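Local coordinates for MobA-like NTP transferase domain-containing protein (Thermus thermophilus, PDB 2DPW), which is of unknown function but probably transfers nucleotidyl groups, like other MobA-like nucleotidyltransferases, at residues Glu13-Arg18 with Asp225-Leu230; His82-Val87 with Leu151-Phe156; Glu111-Tyr116 with Leu206-Arg211. All coordinates share one frame; numbering follows the deposited sequence.

How the interactions relate
From the N terminus, the chain leaves strand 4-8 and reaches 13-18, which later meets the C-terminal segment 225-230. Interaction 1 therefore closes a loop of 206 residues around almost the whole fold. Interactions 2 and 3 are nested inside it. Next comes 82-87, then 111-116; 82-87 finds its partner in 151-156, and 111-116 finds its partner later, in 206-211. The two loops cross. Both contacts lie in the central sheet, where strands 148-152 and 114-120 are neighbours, and they touch through A113 and L155. Their centres are about 12 Å apart. Interaction 1 lies on the opposite side of the chain's centre, its centre about 32 Å from that of interaction 2.

Interaction 1: Glu13-Arg18 with Asp225-Leu230; sequences EAWAER and DREEDL
W15, in the loop between strand 4-8 and strand 28-29, lies against R226 at the N-cap of the C-terminal helix 227-230. The CA of R226 sits over one face of the indole. It is 3.8 Å from the centroid of the six-membered ring of W15 and 10° off the ring normal, a CH-pi contact. The ring gets there with its CG between the backbone N and the carbonyl carbon (chi1 59°). Its NE1 gives a hydrogen bond of 2.9 Å to OE2 of E13. That oxygen lies in the indole plane but is met from well above its own carboxylate plane. This bond, made within its own loop, is likely to limit rotation of the ring. The carbonyl O of D225 also lies near NE1, but the angle is too poor for a bond. At the far edge of the indole, CZ3 of W15 meets CD1 of L230 at 4.1 Å.

In GT-A nucleotidyltransferases the loop after the first strand is the glycine-rich signature loop. Segment 13-18 is consistent with that part of the fold. K24, further along the same loop region, makes a salt bridge to OD1 of D225.

E227 bends at chi2 and brings its carboxylate past the indole toward R18. Guanidinium and carboxylate planes are 53° apart, and the salt bridge from R18 NH1 to E227 OE1 is long, at 3.7 Å. The start of the helix is held from inside: OD2 of D229 accepts from the backbone N of D225 and from that of R226, each bond 2.7 Å long.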
ATOM      1  N   GLU A  13       0.534  -2.247 -17.770  1.00 76.02           N
ATOM      2  CA  GLU A  13      -0.847  -2.701 -17.713  1.00 74.19           C
ATOM      3  C   GLU A  13      -1.571  -2.588 -19.034  1.00 77.84           C
ATOM      4  O   GLU A  13      -1.110  -1.922 -19.964  1.00 80.99           O
ATOM      5  CB  GLU A  13      -1.668  -1.971 -16.649  1.00 71.89           C
ATOM      6  CG  GLU A  13      -2.908  -2.798 -16.311  1.00 79.38           C
ATOM      7  CD  GLU A  13      -3.549  -2.515 -14.971  1.00 83.24           C
ATOM      8  OE1 GLU A  13      -2.879  -1.996 -14.059  1.00 80.45           O
ATOM      9  OE2 GLU A  13      -4.745  -2.846 -14.828  1.00 98.79           O
ATOM     10  N   ALA A  14      -2.710  -3.275 -19.094  1.00 78.42           N
ATOM     11  CA  ALA A  14      -3.553  -3.367 -20.279  1.00 73.11           C
ATOM     12  C   ALA A  14      -4.232  -2.094 -20.776  1.00 72.97           C
ATOM     13  O   ALA A  14      -3.812  -1.486 -21.771  1.00 63.32           O
ATOM     14  CB  ALA A  14      -4.613  -4.453 -20.067  1.00 70.37           C
ATOM     15  N   TRP A  15      -5.310  -1.715 -20.102  1.00 71.90           N
ATOM     16  CA  TRP A  15      -6.083  -0.545 -20.502  1.00 67.90           C
ATOM     17  C   TRP A  15      -5.272   0.729 -20.479  1.00 64.89           C
ATOM     18  O   TRP A  15      -5.590   1.683 -21.168  1.00 62.45           O
ATOM     19  CB  TRP A  15      -7.328  -0.407 -19.615  1.00 68.24           C
ATOM     20  CG  TRP A  15      -7.041  -0.276 -18.167  1.00 66.24           C
ATOM     21  CD1 TRP A  15      -6.476  -1.207 -17.352  1.00 77.19           C
ATOM     22  CD2 TRP A  15      -7.262   0.882 -17.364  1.00 74.90           C
ATOM     23  NE1 TRP A  15      -6.332  -0.700 -16.081  1.00 81.31           N
ATOM     24  CE2 TRP A  15      -6.816   0.582 -16.061  1.00 76.16           C
ATOM     25  CE3 TRP A  15      -7.815   2.143 -17.612  1.00 80.52           C
ATOM     26  CZ2 TRP A  15      -6.877   1.507 -15.014  1.00 77.33           C
ATOM     27  CZ3 TRP A  15      -7.881   3.065 -16.569  1.00 76.02           C
ATOM     28  CH2 TRP A  15      -7.421   2.737 -15.285  1.00 67.99           C
ATOM     29  N   ALA A  16      -4.202   0.726 -19.702  1.00 69.62           N
ATOM     30  CA  ALA A  16      -3.355   1.895 -19.600  1.00 71.02           C
ATOM     31  C   ALA A  16      -2.813   2.286 -20.964  1.00 69.83           C
ATOM     32  O   ALA A  16      -2.541   3.451 -21.203  1.00 68.94           O
ATOM     33  CB  ALA A  16      -2.205   1.631 -18.624  1.00 67.77           C
ATOM     34  N   GLU A  17      -2.659   1.324 -21.864  1.00 74.73           N
ATOM     35  CA  GLU A  17      -2.132   1.667 -23.170  1.00 76.93           C
ATOM     36  C   GLU A  17      -3.224   2.227 -24.049  1.00 70.34           C
ATOM     37  O   GLU A  17      -2.963   2.694 -25.155  1.00 67.45           O
ATOM     38  CB  GLU A  17      -1.470   0.458 -23.823  1.00 81.56           C
ATOM     39  CG  GLU A  17      -0.182   0.048 -23.133  1.00 96.33           C
ATOM     40  CD  GLU A  17       1.005   0.015 -24.074  1.00104.78           C
ATOM     41  OE1 GLU A  17       1.335   1.072 -24.667  1.00108.52           O
ATOM     42  OE2 GLU A  17       1.607  -1.072 -24.219  1.00113.83           O
ATOM     43  N   ARG A  18      -4.455   2.170 -23.553  1.00 70.03           N
ATOM     44  CA  ARG A  18      -5.580   2.723 -24.293  1.00 69.20           C
ATOM     45  C   ARG A  18      -5.337   4.213 -24.291  1.00 69.53           C
ATOM     46  O   ARG A  18      -5.589   4.896 -25.280  1.00 69.78           O
ATOM     47  CB  ARG A  18      -6.908   2.427 -23.599  1.00 66.37           C
ATOM     48  CG  ARG A  18      -7.513   1.098 -23.980  1.00 70.02           C
ATOM     49  CD  ARG A  18      -8.781   0.837 -23.206  1.00 74.42           C
ATOM     50  NE  ARG A  18      -9.309  -0.489 -23.495  1.00 81.10           N
ATOM     51  CZ  ARG A  18      -9.905  -1.266 -22.598  1.00 86.24           C
ATOM     52  NH1 ARG A  18     -10.052  -0.854 -21.338  1.00 74.22           N
ATOM     53  NH2 ARG A  18     -10.352  -2.460 -22.960  1.00 90.42           N
ATOM     54  N   ASP A 225      -9.017   1.197 -11.128  1.00 66.44           N
ATOM     55  CA  ASP A 225      -8.699   0.022 -11.930  1.00 72.85           C
ATOM     56  C   ASP A 225      -9.222   0.044 -13.355  1.00 75.75           C
ATOM     57  O   ASP A 225      -8.736  -0.704 -14.206  1.00 75.52           O
ATOM     58  CB  ASP A 225      -9.210  -1.235 -11.230  1.00 78.30           C
ATOM     59  CG  ASP A 225      -8.437  -1.550  -9.966  1.00 93.13           C
ATOM     60  OD1 ASP A 225      -7.218  -1.819 -10.062  1.00 97.69           O
ATOM     61  OD2 ASP A 225      -9.046  -1.529  -8.876  1.00 94.82           O
ATOM     62  N   ARG A 226     -10.204   0.896 -13.624  1.00 75.01           N
ATOM     63  CA  ARG A 226     -10.769   0.963 -14.958  1.00 80.67           C
ATOM     64  C   ARG A 226     -11.473   2.285 -15.239  1.00 76.81           C
ATOM     65  O   ARG A 226     -11.611   3.119 -14.349  1.00 74.88           O
ATOM     66  CB  ARG A 226     -11.736  -0.207 -15.144  1.00 96.58           C
ATOM     67  CG  ARG A 226     -11.053  -1.605 -15.207  1.00105.74           C
ATOM     68  CD  ARG A 226     -12.136  -2.719 -15.104  1.00113.12           C
ATOM     69  NE  ARG A 226     -13.275  -2.451 -16.012  1.00116.65           N
ATOM     70  CZ  ARG A 226     -14.528  -2.888 -15.785  1.00111.77           C
ATOM     71  NH1 ARG A 226     -15.515  -2.605 -16.653  1.00107.11           N
ATOM     72  NH2 ARG A 226     -14.799  -3.610 -14.681  1.00102.57           N
ATOM     73  N   GLU A 227     -11.930   2.460 -16.475  1.00 68.94           N
ATOM     74  CA  GLU A 227     -12.594   3.690 -16.884  1.00 71.50           C
ATOM     75  C   GLU A 227     -13.663   4.287 -15.957  1.00 74.75           C
ATOM     76  O   GLU A 227     -13.591   5.468 -15.617  1.00 71.87           O
ATOM     77  CB  GLU A 227     -13.172   3.527 -18.291  1.00 77.62           C
ATOM     78  CG  GLU A 227     -12.193   3.862 -19.408  1.00 74.71           C
ATOM     79  CD  GLU A 227     -11.276   2.713 -19.759  1.00 78.21           C
ATOM     80  OE1 GLU A 227     -11.211   1.745 -18.967  1.00 73.68           O
ATOM     81  OE2 GLU A 227     -10.618   2.787 -20.824  1.00 69.39           O
ATOM     82  N   GLU A 228     -14.657   3.502 -15.556  1.00 76.20           N
ATOM     83  CA  GLU A 228     -15.697   4.034 -14.679  1.00 79.75           C
ATOM     84  C   GLU A 228     -15.072   4.778 -13.507  1.00 81.69           C
ATOM     85  O   GLU A 228     -15.595   5.801 -13.053  1.00 84.35           O
ATOM     86  CB  GLU A 228     -16.584   2.907 -14.142  1.00 86.77           C
ATOM     87  CG  GLU A 228     -17.677   2.443 -15.094  1.00 97.32           C
ATOM     88  CD  GLU A 228     -19.079   2.696 -14.549  1.00102.22           C
ATOM     89  OE1 GLU A 228     -19.208   3.034 -13.352  1.00109.46           O
ATOM     90  OE2 GLU A 228     -20.054   2.546 -15.316  1.00109.86           O
ATOM     91  N   ASP A 229     -13.946   4.252 -13.030  1.00 76.76           N
ATOM     92  CA  ASP A 229     -13.233   4.840 -11.904  1.00 74.14           C
ATOM     93  C   ASP A 229     -12.835   6.287 -12.176  1.00 71.68           C
ATOM     94  O   ASP A 229     -13.191   7.191 -11.415  1.00 66.00           O
ATOM     95  CB  ASP A 229     -11.985   4.014 -11.575  1.00 71.71           C
ATOM     96  CG  ASP A 229     -12.319   2.633 -11.042  1.00 75.07           C
ATOM     97  OD1 ASP A 229     -13.212   2.538 -10.179  1.00 71.11           O
ATOM     98  OD2 ASP A 229     -11.686   1.643 -11.472  1.00 82.52           O
ATOM     99  N   LEU A 230     -12.109   6.494 -13.268  1.00 64.18           N
ATOM    100  CA  LEU A 230     -11.636   7.816 -13.655  1.00 61.13           C
ATOM    101  C   LEU A 230     -12.716   8.901 -13.589  1.00 61.90           C
ATOM    102  O   LEU A 230     -12.412  10.074 -13.364  1.00 64.90           O
ATOM    103  CB  LEU A 230     -11.041   7.758 -15.067  1.00 61.18           C
ATOM    104  CG  LEU A 230      -9.869   6.804 -15.357  1.00 52.91           C
ATOM    105  CD1 LEU A 230      -9.603   6.756 -16.844  1.00 56.78           C
ATOM    106  CD2 LEU A 230      -8.627   7.259 -14.639  1.00 65.86           C
TER

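Interaction 2: His82-Val87 with Leu151-Phe156; sequences HVEGRV and LDKSLF
K153 reaches across to V83 and E84 with its whole chain extended. CG lies opposite the backbone N (chi1 172°), and the straight chain carries NZ over the loop before strand 86-91. NZ donates to the carbonyl O of V83 at 2.7 Å, almost in line with the C=O bond. It also donates to OE2 of E84 at 3.0 Å, as part of a salt bridge. E84 bends at chi2 to bring its carboxylate back, and NZ comes to it from above the carboxylate plane. A third bond runs from NZ to the carbonyl O of L80, at the end of helix 72-81, whose negative dipole end would probably suit the ammonium. A leucine in place of K153 would probably leave the carbonyls of V83 and L80 without this donor and E84 without its counter-charge.

The backbones pair beside this. V87 and L151 form an antiparallel hydrogen-bonded pair: V87 N to L151 O and L151 N to V87 O are both 2.6 Å. R86 and D152 are the neighbouring non-hydrogen-bonded pair. CG of R86 passes 3.4 Å from L151 O, while its guanidinium leads away to the carbonyl O of L106.

Strand 86-91 is flanked by 148-152 on one edge and by 4-8 on the other. V83 and V87 pack on S4 and I6, and L151 packs on L114 of strand 114-120.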
ATOM      1  N   HIS A  82      17.813   3.781  -1.208  1.00 59.13           N
ATOM      2  CA  HIS A  82      17.914   5.233  -1.208  1.00 52.00           C
ATOM      3  C   HIS A  82      17.177   5.972  -0.092  1.00 43.97           C
ATOM      4  O   HIS A  82      16.946   7.171  -0.194  1.00 48.24           O
ATOM      5  CB  HIS A  82      17.456   5.781  -2.564  1.00 55.59           C
ATOM      6  CG  HIS A  82      18.242   5.255  -3.724  1.00 64.90           C
ATOM      7  ND1 HIS A  82      18.025   4.007  -4.268  1.00 68.66           N
ATOM      8  CD2 HIS A  82      19.263   5.801  -4.429  1.00 57.98           C
ATOM      9  CE1 HIS A  82      18.877   3.805  -5.258  1.00 61.76           C
ATOM     10  NE2 HIS A  82      19.639   4.879  -5.375  1.00 65.23           N
ATOM     11  N   VAL A  83      16.800   5.286   0.973  1.00 38.25           N
ATOM     12  CA  VAL A  83      16.112   5.988   2.048  1.00 39.15           C
ATOM     13  C   VAL A  83      16.621   5.558   3.413  1.00 39.64           C
ATOM     14  O   VAL A  83      17.409   4.624   3.521  1.00 43.96           O
ATOM     15  CB  VAL A  83      14.580   5.770   1.979  1.00 42.39           C
ATOM     16  CG1 VAL A  83      14.063   6.147   0.605  1.00 41.01           C
ATOM     17  CG2 VAL A  83      14.237   4.327   2.297  1.00 46.84           C
ATOM     18  N   GLU A  84      16.178   6.255   4.453  1.00 39.03           N
ATOM     19  CA  GLU A  84      16.586   5.934   5.815  1.00 39.76           C
ATOM     20  C   GLU A  84      15.448   6.239   6.783  1.00 41.80           C
ATOM     21  O   GLU A  84      14.577   7.061   6.490  1.00 54.60           O
ATOM     22  CB  GLU A  84      17.824   6.745   6.210  1.00 48.30           C
ATOM     23  CG  GLU A  84      19.098   6.462   5.388  1.00 72.86           C
ATOM     24  CD  GLU A  84      19.679   5.062   5.611  1.00 84.68           C
ATOM     25  OE1 GLU A  84      19.658   4.574   6.766  1.00 91.04           O
ATOM     26  OE2 GLU A  84      20.175   4.459   4.633  1.00 79.19           O
ATOM     27  N   GLY A  85      15.454   5.561   7.928  1.00 41.47           N
ATOM     28  CA  GLY A  85      14.438   5.776   8.945  1.00 32.27           C
ATOM     29  C   GLY A  85      13.126   5.060   8.727  1.00 37.56           C
ATOM     30  O   GLY A  85      13.100   3.932   8.233  1.00 47.69           O
ATOM     31  N   ARG A  86      12.031   5.705   9.121  1.00 41.64           N
ATOM     32  CA  ARG A  86      10.703   5.130   8.938  1.00 40.41           C
ATOM     33  C   ARG A  86      10.191   5.696   7.625  1.00 43.78           C
ATOM     34  O   ARG A  86      10.222   6.909   7.422  1.00 47.20           O
ATOM     35  CB  ARG A  86       9.770   5.525  10.076  1.00 27.10           C
ATOM     36  CG  ARG A  86       8.617   4.558  10.252  1.00 51.66           C
ATOM     37  CD  ARG A  86       7.784   4.832  11.506  1.00 62.33           C
ATOM     38  NE  ARG A  86       7.048   6.092  11.408  1.00 76.36           N
ATOM     39  CZ  ARG A  86       6.080   6.467  12.242  1.00 78.81           C
ATOM     40  NH1 ARG A  86       5.721   5.673  13.246  1.00 90.89           N
ATOM     41  NH2 ARG A  86       5.471   7.634  12.072  1.00 59.84           N
ATOM     42  N   VAL A  87       9.747   4.817   6.729  1.00 47.11           N
ATOM     43  CA  VAL A  87       9.255   5.229   5.418  1.00 39.78           C
ATOM     44  C   VAL A  87       7.858   4.744   5.084  1.00 37.85           C
ATOM     45  O   VAL A  87       7.479   3.614   5.393  1.00 32.08           O
ATOM     46  CB  VAL A  87      10.198   4.753   4.297  1.00 44.68           C
ATOM     47  CG1 VAL A  87       9.602   5.078   2.923  1.00 48.89           C
ATOM     48  CG2 VAL A  87      11.555   5.425   4.456  1.00 63.89           C
ATOM     49  N   LEU A 151       6.991   1.522   6.911  1.00 38.00           N
ATOM     50  CA  LEU A 151       8.105   0.668   7.322  1.00 43.53           C
ATOM     51  C   LEU A 151       9.253   1.331   8.038  1.00 44.69           C
ATOM     52  O   LEU A 151       9.595   2.486   7.788  1.00 40.22           O
ATOM     53  CB  LEU A 151       8.740  -0.034   6.122  1.00 36.05           C
ATOM     54  CG  LEU A 151       7.929  -0.841   5.124  1.00 44.48           C
ATOM     55  CD1 LEU A 151       8.878  -1.266   4.032  1.00 24.74           C
ATOM     56  CD2 LEU A 151       7.238  -2.042   5.800  1.00 45.16           C
ATOM     57  N   ASP A 152       9.867   0.561   8.922  1.00 50.10           N
ATOM     58  CA  ASP A 152      11.046   1.020   9.611  1.00 49.10           C
ATOM     59  C   ASP A 152      12.118   0.270   8.826  1.00 44.78           C
ATOM     60  O   ASP A 152      12.401  -0.892   9.118  1.00 43.97           O
ATOM     61  CB  ASP A 152      11.048   0.559  11.049  1.00 49.00           C
ATOM     62  CG  ASP A 152      12.203   1.122  11.806  1.00 56.97           C
ATOM     63  OD1 ASP A 152      12.122   2.301  12.205  1.00 61.60           O
ATOM     64  OD2 ASP A 152      13.209   0.402  11.974  1.00 49.23           O
ATOM     65  N   LYS A 153      12.659   0.929   7.800  1.00 40.15           N
ATOM     66  CA  LYS A 153      13.685   0.355   6.920  1.00 47.25           C
ATOM     67  C   LYS A 153      14.623  -0.551   7.705  1.00 50.13           C
ATOM     68  O   LYS A 153      14.770  -1.738   7.390  1.00 53.22           O
ATOM     69  CB  LYS A 153      14.543   1.441   6.270  1.00 33.48           C
ATOM     70  CG  LYS A 153      15.733   0.846   5.518  1.00 40.24           C
ATOM     71  CD  LYS A 153      16.578   1.883   4.812  1.00 44.80           C
ATOM     72  CE  LYS A 153      17.709   1.215   4.055  1.00 36.63           C
ATOM     73  NZ  LYS A 153      18.643   2.177   3.435  1.00 51.13           N
ATOM     74  N   SER A 154      15.274   0.037   8.709  1.00 52.50           N
ATOM     75  CA  SER A 154      16.220  -0.643   9.576  1.00 47.61           C
ATOM     76  C   SER A 154      15.668  -1.875  10.242  1.00 50.08           C
ATOM     77  O   SER A 154      16.367  -2.867  10.325  1.00 57.84           O
ATOM     78  CB  SER A 154      16.664   0.306  10.660  1.00 48.41           C
ATOM     79  OG  SER A 154      15.603   1.167  11.056  1.00 67.83           O
ATOM     80  N   LEU A 155      14.442  -1.825  10.755  1.00 49.29           N
ATOM     81  CA  LEU A 155      13.890  -3.009  11.419  1.00 45.36           C
ATOM     82  C   LEU A 155      13.491  -4.063  10.401  1.00 47.91           C
ATOM     83  O   LEU A 155      13.637  -5.270  10.596  1.00 47.17           O
ATOM     84  CB  LEU A 155      12.656  -2.632  12.225  1.00 38.89           C
ATOM     85  CG  LEU A 155      12.795  -1.819  13.505  1.00 47.34           C
ATOM     86  CD1 LEU A 155      11.426  -1.419  14.042  1.00 40.24           C
ATOM     87  CD2 LEU A 155      13.535  -2.653  14.502  1.00 34.40           C
ATOM     88  N   PHE A 156      12.960  -3.575   9.301  1.00 53.92           N
ATOM     89  CA  PHE A 156      12.494  -4.435   8.243  1.00 57.39           C
ATOM     90  C   PHE A 156      13.619  -5.137   7.515  1.00 62.78           C
ATOM     91  O   PHE A 156      13.501  -6.303   7.148  1.00 65.32           O
ATOM     92  CB  PHE A 156      11.680  -3.619   7.255  1.00 60.92           C
ATOM     93  CG  PHE A 156      10.760  -4.444   6.436  1.00 75.22           C
ATOM     94  CD1 PHE A 156       9.852  -5.299   7.058  1.00 77.10           C
ATOM     95  CD2 PHE A 156      10.798  -4.386   5.048  1.00 75.43           C
ATOM     96  CE1 PHE A 156       8.996  -6.089   6.312  1.00 82.27           C
ATOM     97  CE2 PHE A 156       9.945  -5.170   4.287  1.00 81.75           C
ATOM     98  CZ  PHE A 156       9.038  -6.027   4.923  1.00 83.52           C
TER

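Interaction 3: Glu111-Tyr116 with Leu206-Arg211; sequences EAALVY and LGVEAR
L114 meets A210, E209 and L206 through its backbone and side chain. CB of L114 lies 3.9 Å from the carbonyl O of E209, the oxygen that also accepts from L114 N. CG stands opposite the backbone N (chi1 179°), and the two methyls part from there. CD2 rests on CB of A210 at 3.9 Å, on the same face of the sheet. CD1 comes to CD1 of L206 at 4.4 Å, at the end of helix 195-206. Beyond these two segments the side chain touches L151 and F156. It thus meets residues of strands 148-152 and 210-214 and of helices 153-156 and 195-206.

The backbones run parallel. L114 is paired with A210, and V115 with R211. L114 N donates to E209 O, R211 N to L114 O at 2.9 Å, and Y116 N to R211 O at 2.7 Å. The last donor lies in the carbonyl plane.

Ahead of the strands, two alanines meet V208 and E209. CB of A113 meets CB of V208 at 3.9 Å, and CB of A112 meets CG of E209 at 3.8 Å. The chain of E209 is extended, and its aliphatic part lies along A112. R211 points to the other face of the sheet, where V115 lies too, and its NE makes a salt bridge to E199 of helix 195-206. G207, with positive phi, turns the chain from that helix toward strand 210-214.

Strand 114-120 has 210-214 on one side, parallel, and 148-152 on the other, antiparallel. One antiparallel strand set among parallel ones, in the order 3-2-1-4-6-5-7 with the sixth reversed, is the sheet of the GT-A nucleotidyltransferase fold.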
ATOM      1  N   GLU A 111       4.402   2.063  17.296  1.00 48.25           N
ATOM      2  CA  GLU A 111       5.828   1.825  17.124  1.00 54.78           C
ATOM      3  C   GLU A 111       6.084   0.371  16.733  1.00 52.20           C
ATOM      4  O   GLU A 111       6.156  -0.502  17.598  1.00 51.94           O
ATOM      5  CB  GLU A 111       6.582   2.150  18.418  1.00 63.00           C
ATOM      6  CG  GLU A 111       6.820   3.634  18.645  1.00 75.38           C
ATOM      7  CD  GLU A 111       7.507   4.296  17.461  1.00 81.69           C
ATOM      8  OE1 GLU A 111       8.420   3.670  16.880  1.00 80.21           O
ATOM      9  OE2 GLU A 111       7.140   5.442  17.113  1.00 88.42           O
ATOM     10  N   ALA A 112       6.218   0.122  15.429  1.00 52.00           N
ATOM     11  CA  ALA A 112       6.465  -1.226  14.899  1.00 47.76           C
ATOM     12  C   ALA A 112       7.204  -1.197  13.559  1.00 44.45           C
ATOM     13  O   ALA A 112       6.995  -0.299  12.738  1.00 51.29           O
ATOM     14  CB  ALA A 112       5.144  -1.992  14.746  1.00 36.64           C
ATOM     15  N   ALA A 113       8.066  -2.190  13.355  1.00 39.01           N
ATOM     16  CA  ALA A 113       8.858  -2.322  12.136  1.00 34.30           C
ATOM     17  C   ALA A 113       7.978  -2.183  10.910  1.00 40.63           C
ATOM     18  O   ALA A 113       8.373  -1.616   9.888  1.00 43.39           O
ATOM     19  CB  ALA A 113       9.529  -3.678  12.109  1.00 26.66           C
ATOM     20  N   LEU A 114       6.770  -2.706  11.028  1.00 38.89           N
ATOM     21  CA  LEU A 114       5.841  -2.678   9.931  1.00 32.71           C
ATOM     22  C   LEU A 114       4.430  -2.374  10.405  1.00 35.52           C
ATOM     23  O   LEU A 114       3.928  -3.019  11.321  1.00 36.83           O
ATOM     24  CB  LEU A 114       5.892  -4.031   9.225  1.00 34.02           C
ATOM     25  CG  LEU A 114       4.973  -4.257   8.033  1.00 46.49           C
ATOM     26  CD1 LEU A 114       5.597  -5.261   7.103  1.00 43.82           C
ATOM     27  CD2 LEU A 114       3.611  -4.713   8.520  1.00 51.84           C
ATOM     28  N   VAL A 115       3.803  -1.376   9.784  1.00 33.12           N
ATOM     29  CA  VAL A 115       2.437  -1.012  10.119  1.00 35.66           C
ATOM     30  C   VAL A 115       1.618  -0.924   8.834  1.00 37.98           C
ATOM     31  O   VAL A 115       1.991  -0.236   7.889  1.00 39.56           O
ATOM     32  CB  VAL A 115       2.380   0.323  10.889  1.00 33.39           C
ATOM     33  CG1 VAL A 115       0.930   0.662  11.267  1.00 22.98           C
ATOM     34  CG2 VAL A 115       3.228   0.214  12.147  1.00 34.32           C
ATOM     35  N   TYR A 116       0.500  -1.639   8.802  1.00 33.57           N
ATOM     36  CA  TYR A 116      -0.355  -1.652   7.630  1.00 32.47           C
ATOM     37  C   TYR A 116      -1.746  -1.107   7.866  1.00 34.80           C
ATOM     38  O   TYR A 116      -2.576  -1.754   8.496  1.00 34.02           O
ATOM     39  CB  TYR A 116      -0.483  -3.063   7.106  1.00 36.43           C
ATOM     40  CG  TYR A 116      -1.328  -3.149   5.876  1.00 26.84           C
ATOM     41  CD1 TYR A 116      -1.132  -2.259   4.829  1.00 38.75           C
ATOM     42  CD2 TYR A 116      -2.280  -4.148   5.731  1.00 26.09           C
ATOM     43  CE1 TYR A 116      -1.853  -2.362   3.664  1.00 35.43           C
ATOM     44  CE2 TYR A 116      -3.008  -4.268   4.570  1.00 32.21           C
ATOM     45  CZ  TYR A 116      -2.791  -3.372   3.538  1.00 29.10           C
ATOM     46  OH  TYR A 116      -3.501  -3.481   2.375  1.00 30.81           O
ATOM     47  N   LEU A 206       7.105 -13.197  10.126  1.00 37.34           N
ATOM     48  CA  LEU A 206       8.164 -12.274   9.740  1.00 38.38           C
ATOM     49  C   LEU A 206       9.294 -12.086  10.721  1.00 39.57           C
ATOM     50  O   LEU A 206      10.372 -11.652  10.335  1.00 42.58           O
ATOM     51  CB  LEU A 206       7.567 -10.911   9.446  1.00 40.87           C
ATOM     52  CG  LEU A 206       6.415 -10.971   8.449  1.00 44.84           C
ATOM     53  CD1 LEU A 206       5.892  -9.568   8.170  1.00 29.69           C
ATOM     54  CD2 LEU A 206       6.910 -11.631   7.178  1.00 43.26           C
ATOM     55  N   GLY A 207       9.053 -12.392  11.987  1.00 34.36           N
ATOM     56  CA  GLY A 207      10.097 -12.206  12.972  1.00 36.89           C
ATOM     57  C   GLY A 207      10.172 -10.766  13.456  1.00 38.31           C
ATOM     58  O   GLY A 207      10.819 -10.470  14.452  1.00 49.13           O
ATOM     59  N   VAL A 208       9.511  -9.860  12.747  1.00 45.07           N
ATOM     60  CA  VAL A 208       9.484  -8.453  13.136  1.00 37.92           C
ATOM     61  C   VAL A 208       8.085  -8.089  13.644  1.00 41.95           C
ATOM     62  O   VAL A 208       7.122  -8.822  13.389  1.00 45.12           O
ATOM     63  CB  VAL A 208       9.846  -7.555  11.946  1.00 36.26           C
ATOM     64  CG1 VAL A 208      11.267  -7.825  11.523  1.00 42.85           C
ATOM     65  CG2 VAL A 208       8.900  -7.814  10.790  1.00 41.69           C
ATOM     66  N   GLU A 209       7.973  -6.982  14.378  1.00 38.54           N
ATOM     67  CA  GLU A 209       6.666  -6.562  14.881  1.00 43.74           C
ATOM     68  C   GLU A 209       5.852  -6.015  13.718  1.00 42.55           C
ATOM     69  O   GLU A 209       6.316  -5.155  12.964  1.00 39.38           O
ATOM     70  CB  GLU A 209       6.789  -5.490  15.967  1.00 47.50           C
ATOM     71  CG  GLU A 209       5.461  -5.252  16.670  1.00 69.43           C
ATOM     72  CD  GLU A 209       5.580  -4.362  17.883  1.00 74.71           C
ATOM     73  OE1 GLU A 209       6.720  -4.183  18.364  1.00 76.92           O
ATOM     74  OE2 GLU A 209       4.532  -3.857  18.357  1.00 72.92           O
ATOM     75  N   ALA A 210       4.638  -6.524  13.568  1.00 41.56           N
ATOM     76  CA  ALA A 210       3.778  -6.101  12.473  1.00 43.05           C
ATOM     77  C   ALA A 210       2.420  -5.763  13.025  1.00 41.80           C
ATOM     78  O   ALA A 210       1.801  -6.587  13.696  1.00 49.13           O
ATOM     79  CB  ALA A 210       3.652  -7.218  11.451  1.00 33.27           C
ATOM     80  N   ARG A 211       1.953  -4.554  12.741  1.00 31.56           N
ATOM     81  CA  ARG A 211       0.656  -4.143  13.225  1.00 34.53           C
ATOM     82  C   ARG A 211      -0.174  -3.449  12.172  1.00 32.45           C
ATOM     83  O   ARG A 211       0.362  -2.928  11.203  1.00 37.72           O
ATOM     84  CB  ARG A 211       0.827  -3.247  14.454  1.00 38.19           C
ATOM     85  CG  ARG A 211       1.313  -4.024  15.658  1.00 34.43           C
ATOM     86  CD  ARG A 211       1.273  -3.209  16.916  1.00 50.25           C
ATOM     87  NE  ARG A 211      -0.087  -2.901  17.346  1.00 45.30           N
ATOM     88  CZ  ARG A 211      -0.366  -2.177  18.427  1.00 56.21           C
ATOM     89  NH1 ARG A 211       0.631  -1.697  19.174  1.00 49.88           N
ATOM     90  NH2 ARG A 211      -1.632  -1.928  18.763  1.00 49.61           N
TER